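Local structure of kelch domain-containing protein (Colletotrichum graminicola M1.001, 5C86) at residues T25-V30 with L51-T56; M114-G119 with W156-G161; Y276-A281 with T307-P312. The protein probably oxidises alcohols to aldehydes as a copper-dependent fungal oxidase of the AA5 family, the group that includes galactose oxidase and glyoxal oxidase. All blocks are in the same frame, centred on the assembly; numbering follows the deposited sequence.

Interaction 1 of 3, residues T25-V30 with L51-T56; sequences TGNLLV and LYNVNT
Asn27 reaches across from just before strand 28-31 to the chain leaving strand 47-52, where it meets Val54. Its CB packs 3.4 Å from the backbone O of Tyr52 and also touches CD1 of Leu51. With chi1 at -68°, CG stands beside the backbone N and carries the amide over the CA of Asn53. At the tip the two branches part. Asn27 OD1 accepts the backbone N of Val54 at 3.0 Å, the N-H meeting it at 155° and the donor somewhat tilted from the carbonyl plane; a water lies within hydrogen-bonding distance of this oxygen. Asn27 ND2 lies near the side-chain nitrogen of Asn53, the two amides running alongside with planes 46° apart, and finds its acceptor in Glu104, which also bonds Thr25 OG1. Because Thr25 OG1 takes the backbone N of Asn27 in an ST turn, the residue is fixed at its root as well as at its tip.

The strands themselves meet as an antiparallel pair. Leu28 and Tyr52 form a hydrogen-bonded pair, with Leu28 N to Tyr52 O at 3.0 Å and Tyr52 N to Leu28 O at 2.8 Å. Leu29 and Leu51 follow as a non-hydrogen-bonded pair whose side chains cross at about a right angle, Leu51 CD1 lying 4.1 Å from Leu29 CB. Beyond the last bridge, Val54 sets CG1 3.2 Å from Gly26 O. Asn53 OD1 accepts the backbone N of Thr56, an Asx motif that turns the chain after the strand.

Strand 28-31 lies between strands 18-21 and 47-52: Leu29 bonds through its backbone to Ala20, Leu28 packs on Val19, and strand 63-66 flanks 47-52 on its other side, while the Tyr52 ring meets Phe367.

Interaction 2 of 3, residues M114-G119 with W156-G161; sequences MQISRG and WTKLAG
A Met-aromatic contact in the kelch beta-propeller joins the loop between strands 109-111 and 122-125 to strand 155-158, one of the two outermost strands of the sheet formed by 122-125, 131-134, 147-150 and 155-158. Met114 CG sits over one face of the Trp156 indole, 3.7 Å from the centroid of its six-membered ring and 19° off the normal, a CH-pi approach. Met114 SD follows over the same face, 4.7 Å from that centroid. The two side chains run alongside each other in the same direction; chi1 of Met114, -72°, sets CG beside its own backbone N, over the indole.

Further out, aliphatic carbons take over. Gln115 CB rests 3.5 Å from Lys158 CG, the side chains crossing at about a right angle, and Ile116 CD1 meets Lys158 CD at 3.8 Å. One water links the polar ends, donating to Gln115 O at 2.9 Å and accepting from Lys158 NZ at 3.3 Å. Glu147 accepts the backbone N of Gln115 and of Ile116 and forms a salt bridge with Arg118. The linker between two four-stranded sheets thus lies against an outer strand of the second, consistent with successive blades of a kelch beta-propeller.

Interaction 3 of 3, residues Y276-A281 with T307-P312; sequences YNRGFA and TPQLTP
Arg278 and Gln309 both direct side-chain donors at backbone carbonyls of the opposite loop, so the contact is polar in both directions. Arg278 NH2 donates to Thr311 O at 2.8 Å with an N-H...O angle of 164°; the oxygen is nearly in the guanidinium plane, and the nitrogen lies in the carbonyl plane on a lone pair. Arg278 NH1 adds a weak bond to the same oxygen at 3.4 Å. The chain is extended from CG to NE, which brings the guanidinium to this carbonyl, and each terminal nitrogen has a further partner: NH2 forms a salt bridge with Glu313, and NH1 bonds Gly295 O.

Gln309 makes the reciprocal bond. Its NE2 donates to Asn277 O at 2.9 Å, on a lone pair and in the carbonyl plane, although the N-H is bent to 146°. A turn at chi2 of -74° folds the amide back toward Asn277, where NE2 also lies 3.1 Å from Asn277 OD1. The Asn277 carboxamide is engaged on both branches, ND2 donating to Ser250 O and OD1 accepting from Gln298 NE2.

Tyr276 packs beside these bonds. Gln309 OE1 comes within 3.3 Å of Tyr276 CD1, with the ring and amide planes steeply inclined. Toward the hydroxyl end of the ring, Thr311 CB lies 3.8 Å from Tyr276 CE2. Within its own segment, Tyr276 CB lies over the rim of one face of the Arg278 guanidinium.

Thus Thr311 O receives one good bond and one weak one from the same arginine, and Asn277 O receives the glutamine. The bonds tie the chain entering strand 282-285 to the loop between strands 291-294 and 313-316. Both loops adjoin one four-stranded antiparallel sheet, completed by strand 321-324, as in a blade of a kelch beta-propeller.

Overall arrangement
Along the chain the interactions come in series, 1, then 2, then 3, each closing before the next opens. Their centres are widely spaced: about 33 Å between interactions 1 and 2, about 27 Å between 1 and 3, and about 34 Å between 2 and 3; the nearest atoms of any two are at least about 13 Å apart. Interaction 1 pairs strands 28-31 and 47-52, interaction 2 joins a connecting loop to strand 155-158, and interaction 3 joins the loop before strand 282-285 to that between 291-294 and 313-316. No sheet is shared, so each holds a separate part of the fold. Interaction 2 comes closest to a copper-binding residue, Met114 being about 11 Å from Tyr120 between side chains; no copper is bound here.

Interaction 1 of 3, residues T25-V30 with L51-T56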
loop_
_atom_site.group_PDB
_atom_site.type_symbol
_atom_site.label_atom_id
_atom_site.label_comp_id
_atom_site.label_asym_id
_atom_site.label_seq_id
_atom_site.Cartn_x
_atom_site.Cartn_y
_atom_site.Cartn_z
ATOM N N THR A 25 0.882 -12.798 12.010
ATOM C CA THR A 25 0.116 -12.298 13.196
ATOM C C THR A 25 -0.957 -11.332 12.816
ATOM O O THR A 25 -1.989 -11.211 13.452
ATOM C CB THR A 25 0.995 -11.613 14.215
ATOM O OG1 THR A 25 1.656 -10.516 13.577
ATOM C CG2 THR A 25 2.040 -12.570 14.764
ATOM N N GLY A 26 -0.686 -10.581 11.740
ATOM C CA GLY A 26 -1.562 -9.493 11.442
ATOM C C GLY A 26 -1.540 -8.280 12.375
ATOM O O GLY A 26 -2.414 -7.471 12.336
ATOM N N ASN A 27 -0.515 -8.192 13.229
ATOM C CA ASN A 27 -0.371 -7.020 14.062
ATOM C C ASN A 27 -0.038 -5.796 13.160
ATOM O O ASN A 27 0.460 -5.928 12.057
ATOM C CB ASN A 27 0.652 -7.361 15.152
ATOM C CG ASN A 27 0.104 -8.405 16.110
ATOM O OD1 ASN A 27 -1.096 -8.434 16.371
ATOM N ND2 ASN A 27 1.002 -9.165 16.724
ATOM N N LEU A 28 -0.244 -4.632 13.710
ATOM C CA LEU A 28 0.056 -3.370 12.954
ATOM C C LEU A 28 1.299 -2.699 13.560
ATOM O O LEU A 28 1.277 -2.248 14.732
ATOM C CB LEU A 28 -1.101 -2.437 13.070
ATOM C CG LEU A 28 -1.046 -1.157 12.182
ATOM C CD1 LEU A 28 -1.149 -1.488 10.667
ATOM C CD2 LEU A 28 -2.129 -0.229 12.665
ATOM N N LEU A 29 2.299 -2.652 12.751
ATOM C CA LEU A 29 3.577 -1.974 13.098
ATOM C C LEU A 29 3.572 -0.554 12.563
ATOM O O LEU A 29 3.300 -0.354 11.374
ATOM C CB LEU A 29 4.801 -2.691 12.557
ATOM C CG LEU A 29 6.231 -2.198 12.860
ATOM C CD1 LEU A 29 6.512 -2.315 14.331
ATOM C CD2 LEU A 29 7.198 -3.035 12.107
ATOM N N VAL A 30 3.845 0.416 13.424
ATOM C CA VAL A 30 3.880 1.814 13.019
ATOM C C VAL A 30 5.249 2.436 13.339
ATOM O O VAL A 30 5.902 2.022 14.328
ATOM C CB VAL A 30 2.742 2.616 13.606
ATOM C CG1 VAL A 30 1.431 1.860 13.535
ATOM C CG2 VAL A 30 3.025 3.057 15.062
ATOM N N LEU A 51 3.767 -1.080 18.183
ATOM C CA LEU A 51 3.022 -2.230 17.625
ATOM C C LEU A 51 1.667 -2.331 18.241
ATOM O O LEU A 51 1.574 -2.320 19.488
ATOM C CB LEU A 51 3.783 -3.490 17.912
ATOM C CG LEU A 51 3.217 -4.800 17.326
ATOM C CD1 LEU A 51 3.548 -4.851 15.858
ATOM C CD2 LEU A 51 3.758 -6.059 18.029
ATOM N N TYR A 52 0.614 -2.471 17.423
ATOM C CA TYR A 52 -0.723 -2.704 17.899
ATOM C C TYR A 52 -1.027 -4.192 17.709
ATOM O O TYR A 52 -0.860 -4.738 16.648
ATOM C CB TYR A 52 -1.798 -1.890 17.152
ATOM C CG TYR A 52 -3.227 -2.244 17.444
ATOM C CD1 TYR A 52 -3.859 -1.802 18.572
ATOM C CD2 TYR A 52 -3.949 -2.997 16.556
ATOM C CE1 TYR A 52 -5.168 -2.143 18.843
ATOM C CE2 TYR A 52 -5.254 -3.295 16.778
ATOM C CZ TYR A 52 -5.849 -2.882 17.931
ATOM O OH TYR A 52 -7.166 -3.209 18.090
ATOM N N ASN A 53 -1.360 -4.872 18.815
ATOM C CA ASN A 53 -1.710 -6.277 18.783
ATOM C C ASN A 53 -3.178 -6.429 18.514
ATOM O O ASN A 53 -4.026 -6.005 19.292
ATOM C CB ASN A 53 -1.334 -6.895 20.146
ATOM C CG ASN A 53 -1.440 -8.366 20.120
ATOM O OD1 ASN A 53 -2.503 -8.901 19.925
ATOM N ND2 ASN A 53 -0.363 -8.987 20.182
ATOM N N VAL A 54 -3.510 -7.010 17.363
ATOM C CA VAL A 54 -4.908 -7.136 16.920
ATOM C C VAL A 54 -5.690 -8.153 17.775
ATOM O O VAL A 54 -6.900 -8.062 17.854
ATOM C CB VAL A 54 -5.006 -7.500 15.420
ATOM C CG1 VAL A 54 -4.391 -6.372 14.569
ATOM C CG2 VAL A 54 -4.291 -8.759 15.085
ATOM N N ASN A 55 -4.996 -9.122 18.364
ATOM C CA ASN A 55 -5.707 -10.099 19.244
ATOM C C ASN A 55 -6.025 -9.547 20.646
ATOM O O ASN A 55 -7.150 -9.670 21.143
ATOM C CB ASN A 55 -4.916 -11.403 19.310
ATOM C CG ASN A 55 -4.986 -12.199 17.971
ATOM O OD1 ASN A 55 -4.141 -13.040 17.718
ATOM N ND2 ASN A 55 -6.007 -11.954 17.153
ATOM N N THR A 56 -5.084 -8.867 21.267
ATOM C CA THR A 56 -5.285 -8.334 22.624
ATOM C C THR A 56 -5.724 -6.869 22.672
ATOM O O THR A 56 -6.256 -6.413 23.667
ATOM C CB THR A 56 -3.989 -8.480 23.422
ATOM O OG1 THR A 56 -2.990 -7.658 22.828
ATOM C CG2 THR A 56 -3.485 -9.900 23.371
HETATM O O HOH W 1 -2.750 -12.536 15.568
HETATM O O HOH W 2 -2.374 -10.787 17.309
#

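Interaction 2 of 3, residues M114-G119 with W156-G161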
loop_
_atom_site.group_PDB
_atom_site.type_symbol
_atom_site.label_atom_id
_atom_site.label_comp_id
_atom_site.label_asym_id
_atom_site.label_seq_id
_atom_site.Cartn_x
_atom_site.Cartn_y
_atom_site.Cartn_z
ATOM N N MET A 114 21.955 1.836 -0.699
ATOM C CA MET A 114 21.625 2.154 -2.084
ATOM C C MET A 114 22.774 2.833 -2.848
ATOM O O MET A 114 23.647 3.428 -2.172
ATOM C CB MET A 114 20.363 3.046 -2.150
ATOM C CG MET A 114 19.048 2.319 -1.807
ATOM S SD MET A 114 17.655 3.479 -1.818
ATOM C CE MET A 114 17.927 4.541 -0.454
ATOM N N GLN A 115 22.755 2.660 -4.150
ATOM C CA GLN A 115 23.702 3.357 -5.067
ATOM C C GLN A 115 23.486 4.852 -5.066
ATOM O O GLN A 115 24.459 5.597 -5.246
ATOM C CB GLN A 115 23.634 2.840 -6.462
ATOM C CG GLN A 115 24.094 1.381 -6.519
ATOM C CD GLN A 115 25.607 1.297 -6.302
ATOM O OE1 GLN A 115 26.076 0.766 -5.301
ATOM N NE2 GLN A 115 26.341 1.938 -7.203
ATOM N N ILE A 116 22.221 5.297 -4.945
ATOM C CA ILE A 116 21.885 6.729 -4.950
ATOM C C ILE A 116 21.049 6.992 -3.735
ATOM O O ILE A 116 19.935 6.360 -3.615
ATOM C CB ILE A 116 21.124 7.125 -6.204
ATOM C CG1 ILE A 116 21.886 6.683 -7.455
ATOM C CG2 ILE A 116 20.782 8.612 -6.215
ATOM C CD1 ILE A 116 21.170 6.619 -8.780
ATOM N N SER A 117 21.502 7.842 -2.829
ATOM C CA SER A 117 20.770 8.151 -1.623
ATOM C C SER A 117 19.513 8.972 -1.985
ATOM O O SER A 117 19.519 9.747 -2.952
ATOM C CB SER A 117 21.620 8.864 -0.569
ATOM O OG SER A 117 22.166 10.069 -1.072
ATOM N N ARG A 118 18.448 8.788 -1.193
ATOM C CA ARG A 118 17.131 9.292 -1.641
ATOM C C ARG A 118 16.159 9.275 -0.493
ATOM O O ARG A 118 16.370 8.607 0.497
ATOM C CB ARG A 118 16.584 8.508 -2.785
ATOM C CG ARG A 118 16.456 7.014 -2.491
ATOM C CD ARG A 118 16.034 6.322 -3.724
ATOM N NE ARG A 118 17.133 5.928 -4.639
ATOM C CZ ARG A 118 17.141 6.002 -5.944
ATOM N NH1 ARG A 118 16.165 6.583 -6.674
ATOM N NH2 ARG A 118 18.111 5.450 -6.669
ATOM N N GLY A 119 15.074 9.990 -0.694
ATOM C CA GLY A 119 13.972 9.995 0.229
ATOM C C GLY A 119 12.730 10.415 -0.458
ATOM O O GLY A 119 12.835 11.207 -1.406
ATOM N N TRP A 156 22.688 -3.634 -4.710
ATOM C CA TRP A 156 21.956 -2.641 -5.486
ATOM C C TRP A 156 22.690 -2.378 -6.772
ATOM O O TRP A 156 23.961 -2.196 -6.719
ATOM C CB TRP A 156 21.861 -1.333 -4.718
ATOM C CG TRP A 156 20.911 -1.345 -3.529
ATOM C CD1 TRP A 156 21.180 -1.552 -2.267
ATOM C CD2 TRP A 156 19.466 -1.144 -3.612
ATOM N NE1 TRP A 156 20.063 -1.446 -1.455
ATOM C CE2 TRP A 156 18.986 -1.201 -2.261
ATOM C CE3 TRP A 156 18.584 -0.868 -4.658
ATOM C CZ2 TRP A 156 17.601 -1.055 -1.959
ATOM C CZ3 TRP A 156 17.222 -0.728 -4.351
ATOM C CH2 TRP A 156 16.781 -0.789 -3.022
ATOM N N THR A 157 22.018 -2.325 -7.882
ATOM C CA THR A 157 22.594 -2.044 -9.181
ATOM C C THR A 157 21.803 -0.873 -9.818
ATOM O O THR A 157 20.566 -0.924 -9.906
ATOM C CB THR A 157 22.514 -3.315 -10.027
ATOM O OG1 THR A 157 23.038 -4.412 -9.250
ATOM C CG2 THR A 157 23.308 -3.155 -11.330
ATOM N N LYS A 158 22.484 0.182 -10.282
ATOM C CA LYS A 158 21.889 1.192 -11.087
ATOM C C LYS A 158 21.473 0.680 -12.399
ATOM O O LYS A 158 22.144 -0.162 -13.006
ATOM C CB LYS A 158 22.847 2.402 -11.280
ATOM C CG LYS A 158 23.169 3.022 -9.949
ATOM C CD LYS A 158 23.952 4.310 -10.004
ATOM C CE LYS A 158 25.381 3.981 -10.466
ATOM N NZ LYS A 158 26.177 5.121 -9.964
ATOM N N LEU A 159 20.330 1.156 -12.903
ATOM C CA LEU A 159 19.838 0.706 -14.145
ATOM C C LEU A 159 19.907 1.895 -15.114
ATOM O O LEU A 159 19.069 2.818 -15.096
ATOM C CB LEU A 159 18.402 0.238 -13.999
ATOM C CG LEU A 159 18.278 -1.036 -13.155
ATOM C CD1 LEU A 159 16.805 -1.254 -12.693
ATOM C CD2 LEU A 159 18.827 -2.269 -13.900
ATOM N N ALA A 160 20.959 1.929 -15.957
ATOM C CA ALA A 160 21.109 3.025 -16.931
ATOM C C ALA A 160 19.881 3.243 -17.790
ATOM O O ALA A 160 19.566 4.402 -18.214
ATOM C CB ALA A 160 22.335 2.752 -17.831
ATOM N N GLY A 161 19.143 2.172 -18.076
ATOM C CA GLY A 161 17.976 2.283 -18.903
ATOM C C GLY A 161 16.708 2.695 -18.172
ATOM O O GLY A 161 15.648 2.759 -18.818
HETATM O O HOH W 3 26.839 4.790 -6.787
#

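Interaction 3 of 3, residues Y276-A281 with T307-P312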
loop_
_atom_site.group_PDB
_atom_site.type_symbol
_atom_site.label_atom_id
_atom_site.label_comp_id
_atom_site.label_asym_id
_atom_site.label_seq_id
_atom_site.Cartn_x
_atom_site.Cartn_y
_atom_site.Cartn_z
ATOM N N TYR A 276 -15.568 14.178 -3.336
ATOM C CA TYR A 276 -14.619 14.970 -2.556
ATOM C C TYR A 276 -13.265 14.969 -3.198
ATOM O O TYR A 276 -12.654 13.884 -3.365
ATOM C CB TYR A 276 -14.576 14.404 -1.152
ATOM C CG TYR A 276 -15.890 14.412 -0.440
ATOM C CD1 TYR A 276 -16.484 15.631 -0.049
ATOM C CD2 TYR A 276 -16.561 13.224 -0.124
ATOM C CE1 TYR A 276 -17.704 15.633 0.580
ATOM C CE2 TYR A 276 -17.758 13.239 0.502
ATOM C CZ TYR A 276 -18.313 14.447 0.860
ATOM O OH TYR A 276 -19.563 14.451 1.493
ATOM N N ASN A 277 -12.759 16.130 -3.555
ATOM C CA ASN A 277 -11.379 16.247 -4.078
ATOM C C ASN A 277 -10.357 16.030 -2.956
ATOM O O ASN A 277 -10.566 16.458 -1.809
ATOM C CB ASN A 277 -11.136 17.534 -4.775
ATOM C CG ASN A 277 -11.477 18.770 -3.933
ATOM O OD1 ASN A 277 -12.470 18.811 -3.216
ATOM N ND2 ASN A 277 -10.621 19.790 -4.051
ATOM N N ARG A 278 -9.358 15.195 -3.231
ATOM C CA ARG A 278 -8.393 14.793 -2.199
ATOM C C ARG A 278 -6.978 14.804 -2.646
ATOM O O ARG A 278 -6.618 14.174 -3.679
ATOM C CB ARG A 278 -8.647 13.350 -1.740
ATOM C CG ARG A 278 -10.062 13.118 -1.190
ATOM C CD ARG A 278 -10.289 11.634 -0.884
ATOM N NE ARG A 278 -11.701 11.281 -0.786
ATOM C CZ ARG A 278 -12.444 11.311 0.309
ATOM N NH1 ARG A 278 -11.914 11.633 1.461
ATOM N NH2 ARG A 278 -13.729 10.992 0.240
ATOM N N GLY A 279 -6.108 15.445 -1.851
ATOM C CA GLY A 279 -4.655 15.303 -1.898
ATOM C C GLY A 279 -4.181 14.819 -0.537
ATOM O O GLY A 279 -4.684 15.261 0.514
ATOM N N PHE A 280 -3.281 13.850 -0.572
ATOM C CA PHE A 280 -2.765 13.205 0.678
ATOM C C PHE A 280 -3.742 12.205 1.291
ATOM O O PHE A 280 -3.561 11.785 2.445
ATOM C CB PHE A 280 -2.249 14.197 1.778
ATOM C CG PHE A 280 -1.344 15.284 1.263
ATOM C CD1 PHE A 280 -0.240 15.026 0.461
ATOM C CD2 PHE A 280 -1.636 16.627 1.547
ATOM C CE1 PHE A 280 0.545 16.054 -0.045
ATOM C CE2 PHE A 280 -0.823 17.647 1.033
ATOM C CZ PHE A 280 0.228 17.345 0.204
ATOM N N ALA A 281 -4.705 11.723 0.510
ATOM C CA ALA A 281 -5.552 10.622 0.944
ATOM C C ALA A 281 -4.838 9.301 0.866
ATOM O O ALA A 281 -3.677 9.224 0.438
ATOM C CB ALA A 281 -6.879 10.549 0.211
ATOM N N THR A 307 -8.770 22.639 5.147
ATOM C CA THR A 307 -9.683 22.055 4.097
ATOM C C THR A 307 -9.725 20.502 4.095
ATOM O O THR A 307 -9.542 19.871 3.038
ATOM C CB THR A 307 -9.404 22.608 2.714
ATOM O OG1 THR A 307 -8.091 22.284 2.228
ATOM C CG2 THR A 307 -9.604 24.157 2.737
ATOM N N PRO A 308 -9.960 19.938 5.279
ATOM C CA PRO A 308 -9.948 18.505 5.360
ATOM C C PRO A 308 -11.153 17.899 4.706
ATOM O O PRO A 308 -12.269 18.431 4.745
ATOM C CB PRO A 308 -9.905 18.247 6.863
ATOM C CG PRO A 308 -10.812 19.350 7.397
ATOM C CD PRO A 308 -10.367 20.544 6.572
ATOM N N GLN A 309 -10.955 16.714 4.145
ATOM C CA GLN A 309 -12.071 15.894 3.672
ATOM C C GLN A 309 -12.280 14.834 4.775
ATOM O O GLN A 309 -11.486 13.899 4.915
ATOM C CB GLN A 309 -11.758 15.304 2.282
ATOM C CG GLN A 309 -11.564 16.351 1.201
ATOM C CD GLN A 309 -12.863 16.991 0.752
ATOM O OE1 GLN A 309 -13.881 16.928 1.498
ATOM N NE2 GLN A 309 -12.927 17.462 -0.434
ATOM N N LEU A 310 -13.367 14.988 5.547
ATOM C CA LEU A 310 -13.658 14.151 6.693
ATOM C C LEU A 310 -14.637 12.999 6.407
ATOM O O LEU A 310 -14.872 12.181 7.258
ATOM C CB LEU A 310 -14.264 15.014 7.825
ATOM C CG LEU A 310 -13.268 16.051 8.310
ATOM C CD1 LEU A 310 -13.979 16.860 9.487
ATOM C CD2 LEU A 310 -11.995 15.438 8.837
ATOM N N THR A 311 -15.195 12.960 5.207
ATOM C CA THR A 311 -16.084 11.907 4.769
ATOM C C THR A 311 -15.343 11.020 3.701
ATOM O O THR A 311 -15.132 11.501 2.565
ATOM C CB THR A 311 -17.343 12.458 4.148
ATOM O OG1 THR A 311 -18.028 13.225 5.173
ATOM C CG2 THR A 311 -18.243 11.373 3.770
ATOM N N PRO A 312 -15.051 9.763 4.079
ATOM C CA PRO A 312 -14.389 8.835 3.111
ATOM C C PRO A 312 -15.403 8.434 2.098
ATOM O O PRO A 312 -16.625 8.620 2.287
ATOM C CB PRO A 312 -13.984 7.671 3.957
ATOM C CG PRO A 312 -13.953 8.144 5.439
ATOM C CD PRO A 312 -15.058 9.185 5.422
#